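Long-range contacts in uncharacterized metalloprotein (Deinococcus radiodurans, PDB 3GG7), which is of unknown function but binds manganese and is probably a TatD-type hydrolase acting on ester bonds: residues 4-9 against 190-195; 84-89 against 122-127. All coordinates share one frame; numbering follows the deposited sequence.

Contact 1 (4-9 against 190-195); sequences IDFHVH and RVLTET. With MN (manganese (II) ion), chain B.
Asp5 of the first strand and Thr195, just past the last, meet where the TIM barrel of this TatD-type protein closes; strands 4-6 and 191-193 cross here at about 102° and do not pair as a regular sheet. Thr195 OG1 donates to Asp5 OD2 on its syn side at 2.6 Å, while Thr195 N reaches Asp5 OD1 at 2.8 Å from above the carboxylate plane. His7 N approaches that OD1 from the opposite face, the longest of the three bonds, forming an Asx turn. With CG anti to the backbone N (chi1 -180°), Asp5 carries its carboxylate to Thr195, and the three donors should hold its rotation. One backbone bond runs from Phe6 N to Thr193 O, 2.8 Å and in the carbonyl plane; the Thr193 hydroxyl OG1 adds another to Ile4 O at 2.6 Å. Water 1 links Thr193 OG1 to Ile4 N. Apolar packing is slight, Leu192 CD1 resting obliquely against Phe6 CD2. At the C-terminal end of the first strand, His7 NE2 and His9 NE2 bind the manganese, completed by Glu86, Asp196 and water 2. His7 ND1 is bonded to Ser122 OG. Glu194, bonded to Ser168 and His148, lies alongside His7, its carboxylate 14° from the imidazole plane and its OE1 3.4 Å from His7 CB.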
ATOM      1  N   ILE A   4      -3.755   5.359  11.543  1.00 22.94           N
ATOM      2  CA  ILE A   4      -3.749   4.276  10.557  1.00 22.68           C
ATOM      3  C   ILE A   4      -2.500   4.341   9.692  1.00 21.60           C
ATOM      4  O   ILE A   4      -2.189   5.396   9.132  1.00 21.30           O
ATOM      5  CB  ILE A   4      -4.937   4.362   9.606  1.00 23.78           C
ATOM      6  CG1 ILE A   4      -6.260   4.448  10.362  1.00 26.77           C
ATOM      7  CG2 ILE A   4      -4.926   3.156   8.651  1.00 25.72           C
ATOM      8  CD1 ILE A   4      -6.550   3.316  11.190  1.00 29.63           C
ATOM      9  N   ASP A   5      -1.776   3.222   9.567  1.00 20.30           N
ATOM     10  CA  ASP A   5      -0.625   3.124   8.665  1.00 20.06           C
ATOM     11  C   ASP A   5      -0.993   2.035   7.656  1.00 20.11           C
ATOM     12  O   ASP A   5      -0.836   0.839   7.944  1.00 19.74           O
ATOM     13  CB  ASP A   5       0.671   2.735   9.390  1.00 20.92           C
ATOM     14  CG  ASP A   5       1.859   2.638   8.446  1.00 20.65           C
ATOM     15  OD1 ASP A   5       1.689   2.656   7.190  1.00 19.96           O
ATOM     16  OD2 ASP A   5       3.000   2.555   8.939  1.00 22.60           O
ATOM     17  N   PHE A   6      -1.481   2.438   6.490  1.00 19.19           N
ATOM     18  CA  PHE A   6      -2.072   1.489   5.574  1.00 18.74           C
ATOM     19  C   PHE A   6      -1.097   0.944   4.525  1.00 18.77           C
ATOM     20  O   PHE A   6      -1.524   0.472   3.483  1.00 20.08           O
ATOM     21  CB  PHE A   6      -3.338   2.067   4.922  1.00 19.17           C
ATOM     22  CG  PHE A   6      -4.448   1.070   4.800  1.00 18.96           C
ATOM     23  CD1 PHE A   6      -5.102   0.649   5.943  1.00 19.73           C
ATOM     24  CD2 PHE A   6      -4.800   0.497   3.589  1.00 20.41           C
ATOM     25  CE1 PHE A   6      -6.108  -0.276   5.860  1.00 24.06           C
ATOM     26  CE2 PHE A   6      -5.813  -0.450   3.524  1.00 21.95           C
ATOM     27  CZ  PHE A   6      -6.472  -0.805   4.643  1.00 22.83           C
ATOM     28  N   HIS A   7       0.188   0.912   4.840  1.00 17.63           N
ATOM     29  CA  HIS A   7       1.170   0.187   4.053  1.00 17.99           C
ATOM     30  C   HIS A   7       2.481   0.204   4.802  1.00 18.23           C
ATOM     31  O   HIS A   7       3.212   1.204   4.770  1.00 19.61           O
ATOM     32  CB  HIS A   7       1.339   0.829   2.677  1.00 17.26           C
ATOM     33  CG  HIS A   7       2.348   0.155   1.802  1.00 17.03           C
ATOM     34  ND1 HIS A   7       1.990  -0.625   0.731  1.00 17.18           N
ATOM     35  CD2 HIS A   7       3.712   0.134   1.845  1.00 18.21           C
ATOM     36  CE1 HIS A   7       3.081  -1.089   0.143  1.00 18.19           C
ATOM     37  NE2 HIS A   7       4.135  -0.628   0.781  1.00 19.02           N
ATOM     38  N   VAL A   8       2.792  -0.914   5.460  1.00 17.20           N
ATOM     39  CA  VAL A   8       4.022  -1.048   6.216  1.00 18.32           C
ATOM     40  C   VAL A   8       4.527  -2.493   6.205  1.00 18.78           C
ATOM     41  O   VAL A   8       3.738  -3.432   6.218  1.00 18.83           O
ATOM     42  CB  VAL A   8       3.860  -0.478   7.636  1.00 18.50           C
ATOM     43  CG1 VAL A   8       2.763  -1.239   8.454  1.00 18.82           C
ATOM     44  CG2 VAL A   8       5.182  -0.464   8.393  1.00 20.28           C
ATOM     45  N   HIS A   9       5.848  -2.651   6.151  1.00 18.23           N
ATOM     46  CA  HIS A   9       6.476  -3.961   6.086  1.00 17.72           C
ATOM     47  C   HIS A   9       6.885  -4.400   7.474  1.00 17.98           C
ATOM     48  O   HIS A   9       8.076  -4.374   7.808  1.00 18.85           O
ATOM     49  CB  HIS A   9       7.673  -3.940   5.135  1.00 18.14           C
ATOM     50  CG  HIS A   9       7.314  -3.538   3.736  1.00 17.97           C
ATOM     51  ND1 HIS A   9       7.125  -4.458   2.727  1.00 17.82           N
ATOM     52  CD2 HIS A   9       7.120  -2.322   3.175  1.00 18.66           C
ATOM     53  CE1 HIS A   9       6.809  -3.826   1.611  1.00 18.74           C
ATOM     54  NE2 HIS A   9       6.815  -2.527   1.847  1.00 18.78           N
ATOM     55  N   ARG A 190     -10.775   9.649  -0.533  1.00 24.44           N
ATOM     56  CA  ARG A 190      -9.987   8.501  -1.027  1.00 24.25           C
ATOM     57  C   ARG A 190      -8.526   8.543  -0.569  1.00 23.96           C
ATOM     58  O   ARG A 190      -7.672   7.833  -1.131  1.00 23.77           O
ATOM     59  CB  ARG A 190     -10.061   8.438  -2.547  1.00 24.71           C
ATOM     60  CG  ARG A 190     -11.415   7.914  -3.065  1.00 28.24           C
ATOM     61  CD  ARG A 190     -11.365   7.549  -4.543  1.00 33.78           C
ATOM     62  NE  ARG A 190     -12.000   8.552  -5.377  1.00 36.42           N
ATOM     63  CZ  ARG A 190     -11.842   8.643  -6.691  1.00 38.42           C
ATOM     64  NH1 ARG A 190     -11.063   7.776  -7.354  1.00 34.69           N
ATOM     65  NH2 ARG A 190     -12.485   9.604  -7.349  1.00 39.68           N
ATOM     66  N   VAL A 191      -8.243   9.327   0.466  1.00 22.98           N
ATOM     67  CA  VAL A 191      -6.901   9.483   1.013  1.00 22.70           C
ATOM     68  C   VAL A 191      -6.728   8.675   2.302  1.00 22.59           C
ATOM     69  O   VAL A 191      -7.522   8.775   3.234  1.00 22.55           O
ATOM     70  CB  VAL A 191      -6.548  10.958   1.212  1.00 23.14           C
ATOM     71  CG1 VAL A 191      -5.172  11.136   1.852  1.00 23.24           C
ATOM     72  CG2 VAL A 191      -6.554  11.633  -0.153  1.00 22.39           C
ATOM     73  N   LEU A 192      -5.691   7.834   2.302  1.00 22.47           N
ATOM     74  CA  LEU A 192      -5.275   7.061   3.473  1.00 21.17           C
ATOM     75  C   LEU A 192      -3.858   7.490   3.793  1.00 21.76           C
ATOM     76  O   LEU A 192      -3.153   8.057   2.954  1.00 21.88           O
ATOM     77  CB  LEU A 192      -5.303   5.551   3.138  1.00 21.85           C
ATOM     78  CG  LEU A 192      -6.636   5.031   2.615  1.00 23.09           C
ATOM     79  CD1 LEU A 192      -6.488   3.615   2.126  1.00 22.46           C
ATOM     80  CD2 LEU A 192      -7.755   5.163   3.671  1.00 24.50           C
ATOM     81  N   THR A 193      -3.416   7.182   5.006  1.00 21.90           N
ATOM     82  CA  THR A 193      -2.074   7.504   5.465  1.00 21.01           C
ATOM     83  C   THR A 193      -1.233   6.218   5.541  1.00 20.99           C
ATOM     84  O   THR A 193      -1.768   5.173   5.833  1.00 21.22           O
ATOM     85  CB  THR A 193      -2.121   8.195   6.843  1.00 21.40           C
ATOM     86  OG1 THR A 193      -2.988   7.480   7.724  1.00 20.96           O
ATOM     87  CG2 THR A 193      -2.644   9.645   6.727  1.00 22.94           C
ATOM     88  N   GLU A 194       0.072   6.329   5.313  1.00 19.96           N
ATOM     89  CA  GLU A 194       1.013   5.186   5.399  1.00 20.21           C
ATOM     90  C   GLU A 194       2.381   5.665   5.854  1.00 20.39           C
ATOM     91  O   GLU A 194       2.632   6.876   5.861  1.00 20.31           O
ATOM     92  CB  GLU A 194       1.168   4.506   4.028  1.00 19.79           C
ATOM     93  CG  GLU A 194       1.873   5.371   2.957  1.00 19.65           C
ATOM     94  CD  GLU A 194       2.291   4.575   1.704  1.00 20.54           C
ATOM     95  OE1 GLU A 194       1.440   3.876   1.122  1.00 22.36           O
ATOM     96  OE2 GLU A 194       3.487   4.629   1.343  1.00 23.87           O
ATOM     97  N   THR A 195       3.281   4.747   6.205  1.00 19.64           N
ATOM     98  CA  THR A 195       4.703   5.046   6.336  1.00 20.66           C
ATOM     99  C   THR A 195       5.609   4.348   5.315  1.00 20.37           C
ATOM    100  O   THR A 195       6.648   4.867   4.959  1.00 20.98           O
ATOM    101  CB  THR A 195       5.285   4.702   7.708  1.00 21.65           C
ATOM    102  OG1 THR A 195       5.229   3.277   7.929  1.00 21.66           O
ATOM    103  CG2 THR A 195       4.571   5.462   8.830  1.00 21.22           C
TER
HETATM  104 MN    MN B 253       6.192  -1.029   0.514  1.00 16.50          MN
HETATM  105  O   HOH W   1      -4.088   7.975  10.446  1.00 24.39           O
HETATM  106  O   HOH W   2       7.305   0.095  -0.770  1.00 22.24           O

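Contact 2 (84-89 against 122-127); sequences VGEVGL and SIHSRR. With MN (manganese (II) ion), chain B.
One wall of the manganese site is a beta-alpha-beta unit of the TIM barrel, in which strands 83-88 and 119-124 run parallel and helix 99-115 makes the crossover. Glu86 and His124 meet at the site. Glu86 OE1 binds the manganese at 2.1 Å, and its other oxygen, OE2, accepts from His124 ND1 at 2.8 Å. That donor lies on the anti side, 32° out of the carboxylate plane, whereas OE2 sits nearly in the plane of the imidazole. Both side chains leave the backbone with CG anti to N (chi1 -178° in Glu86, -170° in His124), which sends the carboxylate and the ring to the same place. Water 2, itself a metal ligand, donates to OE2 as well, so one carboxylate spans metal, water and histidine. At the far side of the ring NE2 is bonded to Asp90; the two polar partners together should fix the ring's rotation. His124, like His148, is predicted to bind a second metal.

Backbone bonds align the strands. Ser122 N donates to Val84 O and His124 N to Val87 O, and a weak bond runs from Val87 N to Ser122 O. Gly88 CA lies 3.4 Å from His124 O, a CA-H...O contact. On the face turned to the helices, Val87 CG2 packs on Ile123 CG1. Beyond Gly88, Leu89 N reaches His124 O at 3.1 Å from above the carbonyl plane, and Leu89 O lies 3.2 Å from His124 CD2 at the ring edge.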
ATOM      1  N   VAL A  84      -4.526  -7.453  -0.631  1.00 17.14           N
ATOM      2  CA  VAL A  84      -3.427  -7.879  -1.511  1.00 17.45           C
ATOM      3  C   VAL A  84      -2.405  -6.754  -1.575  1.00 18.22           C
ATOM      4  O   VAL A  84      -2.748  -5.613  -1.872  1.00 19.85           O
ATOM      5  CB  VAL A  84      -3.945  -8.265  -2.924  1.00 17.84           C
ATOM      6  CG1 VAL A  84      -2.810  -8.345  -3.963  1.00 20.42           C
ATOM      7  CG2 VAL A  84      -4.689  -9.615  -2.779  1.00 17.71           C
ATOM      8  N   GLY A  85      -1.142  -7.046  -1.269  1.00 17.80           N
ATOM      9  CA  GLY A  85      -0.062  -6.069  -1.368  1.00 17.79           C
ATOM     10  C   GLY A  85       1.143  -6.590  -0.605  1.00 17.20           C
ATOM     11  O   GLY A  85       0.986  -7.421   0.293  1.00 16.87           O
ATOM     12  N   GLU A  86       2.357  -6.131  -0.943  1.00 17.31           N
ATOM     13  CA  GLU A  86       2.601  -5.135  -1.980  1.00 16.98           C
ATOM     14  C   GLU A  86       2.698  -5.817  -3.342  1.00 16.91           C
ATOM     15  O   GLU A  86       3.383  -6.834  -3.501  1.00 17.77           O
ATOM     16  CB  GLU A  86       3.922  -4.430  -1.660  1.00 17.58           C
ATOM     17  CG  GLU A  86       4.280  -3.321  -2.632  1.00 17.69           C
ATOM     18  CD  GLU A  86       5.260  -2.322  -2.076  1.00 20.18           C
ATOM     19  OE1 GLU A  86       5.746  -2.513  -0.926  1.00 18.58           O
ATOM     20  OE2 GLU A  86       5.532  -1.336  -2.790  1.00 19.86           O
ATOM     21  N   VAL A  87       2.005  -5.241  -4.339  1.00 17.32           N
ATOM     22  CA  VAL A  87       1.993  -5.767  -5.716  1.00 17.84           C
ATOM     23  C   VAL A  87       2.169  -4.593  -6.661  1.00 18.16           C
ATOM     24  O   VAL A  87       1.971  -3.450  -6.242  1.00 19.66           O
ATOM     25  CB  VAL A  87       0.713  -6.519  -6.059  1.00 17.54           C
ATOM     26  CG1 VAL A  87       0.552  -7.791  -5.191  1.00 18.84           C
ATOM     27  CG2 VAL A  87      -0.523  -5.616  -5.902  1.00 19.09           C
ATOM     28  N   GLY A  88       2.564  -4.838  -7.906  1.00 18.78           N
ATOM     29  CA  GLY A  88       2.576  -3.740  -8.896  1.00 18.17           C
ATOM     30  C   GLY A  88       3.723  -3.823  -9.867  1.00 18.55           C
ATOM     31  O   GLY A  88       4.165  -4.914 -10.212  1.00 20.05           O
ATOM     32  N   LEU A  89       4.182  -2.664 -10.325  1.00 19.29           N
ATOM     33  CA  LEU A  89       5.180  -2.585 -11.381  1.00 19.24           C
ATOM     34  C   LEU A  89       6.168  -1.501 -10.980  1.00 19.47           C
ATOM     35  O   LEU A  89       5.790  -0.524 -10.312  1.00 20.23           O
ATOM     36  CB  LEU A  89       4.537  -2.202 -12.733  1.00 19.31           C
ATOM     37  CG  LEU A  89       3.499  -3.145 -13.318  1.00 19.21           C
ATOM     38  CD1 LEU A  89       2.806  -2.554 -14.579  1.00 21.90           C
ATOM     39  CD2 LEU A  89       4.122  -4.491 -13.652  1.00 19.62           C
ATOM     40  N   SER A 122      -2.915  -2.872  -2.425  1.00 19.04           N
ATOM     41  CA  SER A 122      -1.939  -1.823  -2.117  1.00 18.58           C
ATOM     42  C   SER A 122      -0.810  -1.950  -3.133  1.00 18.88           C
ATOM     43  O   SER A 122      -0.026  -2.926  -3.127  1.00 19.11           O
ATOM     44  CB  SER A 122      -1.437  -1.937  -0.684  1.00 18.52           C
ATOM     45  OG  SER A 122      -0.590  -0.863  -0.389  1.00 17.95           O
ATOM     46  N   ILE A 123      -0.735  -0.978  -4.038  1.00 18.89           N
ATOM     47  CA  ILE A 123      -0.018  -1.118  -5.292  1.00 18.53           C
ATOM     48  C   ILE A 123       1.191  -0.171  -5.408  1.00 19.04           C
ATOM     49  O   ILE A 123       1.081   1.025  -5.146  1.00 20.20           O
ATOM     50  CB  ILE A 123      -0.996  -0.867  -6.474  1.00 19.29           C
ATOM     51  CG1 ILE A 123      -2.103  -1.902  -6.465  1.00 19.52           C
ATOM     52  CG2 ILE A 123      -0.257  -0.875  -7.839  1.00 19.32           C
ATOM     53  CD1 ILE A 123      -3.273  -1.527  -7.398  1.00 24.30           C
ATOM     54  N   HIS A 124       2.318  -0.764  -5.816  1.00 18.91           N
ATOM     55  CA  HIS A 124       3.570  -0.097  -6.193  1.00 18.42           C
ATOM     56  C   HIS A 124       3.480   0.345  -7.641  1.00 18.52           C
ATOM     57  O   HIS A 124       3.078  -0.446  -8.501  1.00 18.90           O
ATOM     58  CB  HIS A 124       4.695  -1.137  -6.046  1.00 18.32           C
ATOM     59  CG  HIS A 124       6.081  -0.599  -6.160  1.00 21.25           C
ATOM     60  ND1 HIS A 124       6.898  -0.407  -5.066  1.00 24.27           N
ATOM     61  CD2 HIS A 124       6.833  -0.298  -7.243  1.00 21.73           C
ATOM     62  CE1 HIS A 124       8.073   0.054  -5.459  1.00 25.17           C
ATOM     63  NE2 HIS A 124       8.070   0.105  -6.782  1.00 23.83           N
ATOM     64  N   SER A 125       3.852   1.595  -7.926  1.00 20.01           N
ATOM     65  CA  SER A 125       3.799   2.094  -9.294  1.00 20.27           C
ATOM     66  C   SER A 125       4.987   2.940  -9.693  1.00 20.51           C
ATOM     67  O   SER A 125       4.926   3.594 -10.730  1.00 21.29           O
ATOM     68  CB  SER A 125       2.515   2.922  -9.531  1.00 20.38           C
ATOM     69  OG  SER A 125       2.470   4.103  -8.751  1.00 21.37           O
ATOM     70  N   ARG A 126       6.041   2.967  -8.881  1.00 20.39           N
ATOM     71  CA  ARG A 126       7.181   3.848  -9.140  1.00 20.70           C
ATOM     72  C   ARG A 126       7.716   3.724 -10.567  1.00 20.39           C
ATOM     73  O   ARG A 126       8.114   2.644 -11.029  1.00 21.23           O
ATOM     74  CB  ARG A 126       8.311   3.562  -8.175  1.00 21.53           C
ATOM     75  CG  ARG A 126       9.451   4.534  -8.327  1.00 25.23           C
ATOM     76  CD  ARG A 126      10.686   4.034  -7.617  1.00 31.48           C
ATOM     77  NE  ARG A 126      11.677   5.092  -7.491  1.00 37.44           N
ATOM     78  CZ  ARG A 126      12.933   4.905  -7.098  1.00 40.50           C
ATOM     79  NH1 ARG A 126      13.377   3.689  -6.788  1.00 41.90           N
ATOM     80  NH2 ARG A 126      13.753   5.947  -7.017  1.00 43.28           N
ATOM     81  N   ARG A 127       7.709   4.863 -11.265  1.00 20.98           N
ATOM     82  CA  ARG A 127       8.211   4.940 -12.643  1.00 20.77           C
ATOM     83  C   ARG A 127       7.463   4.069 -13.660  1.00 21.43           C
ATOM     84  O   ARG A 127       7.969   3.802 -14.744  1.00 21.02           O
ATOM     85  CB  ARG A 127       9.737   4.704 -12.671  1.00 21.42           C
ATOM     86  CG  ARG A 127      10.517   5.707 -11.856  1.00 22.68           C
ATOM     87  CD  ARG A 127      11.905   5.207 -11.604  1.00 26.02           C
ATOM     88  NE  ARG A 127      12.794   6.235 -11.074  1.00 30.40           N
ATOM     89  CZ  ARG A 127      14.008   5.996 -10.595  1.00 34.48           C
ATOM     90  NH1 ARG A 127      14.480   4.758 -10.561  1.00 34.12           N
ATOM     91  NH2 ARG A 127      14.754   7.005 -10.136  1.00 35.91           N
TER
HETATM   92 MN    MN B 253       6.192  -1.029   0.514  1.00 16.50          MN
HETATM   93  O   HOH W   2       7.305   0.095  -0.770  1.00 22.24           O

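The two contacts lie about 13 Å apart, centre to centre, and share one manganese ion and water 2. Contact 1 brings together the first barrel strand and the last, whereas both strands of contact 2 come from the chain between, so the sequence order is 4-9, 84-89, 122-127, 190-195. Strands 83-88, 119-124 and 191-193 belong to one parallel sheet of the barrel wall, in which 83-88 and 119-124 are neighbours. Metal ligands thus arrive from separate parts of the chain, at strand ends and in the loops that follow: His7 and His9 from contact 1, Glu86 from contact 2, and Asp196 just after 190-195. The contacts also touch directly, His7 ND1 probably hydrogen-bonding Ser122 OG at 2.8 Å. The principle is general: a closed barrel gathers residues distant in sequence around one metal.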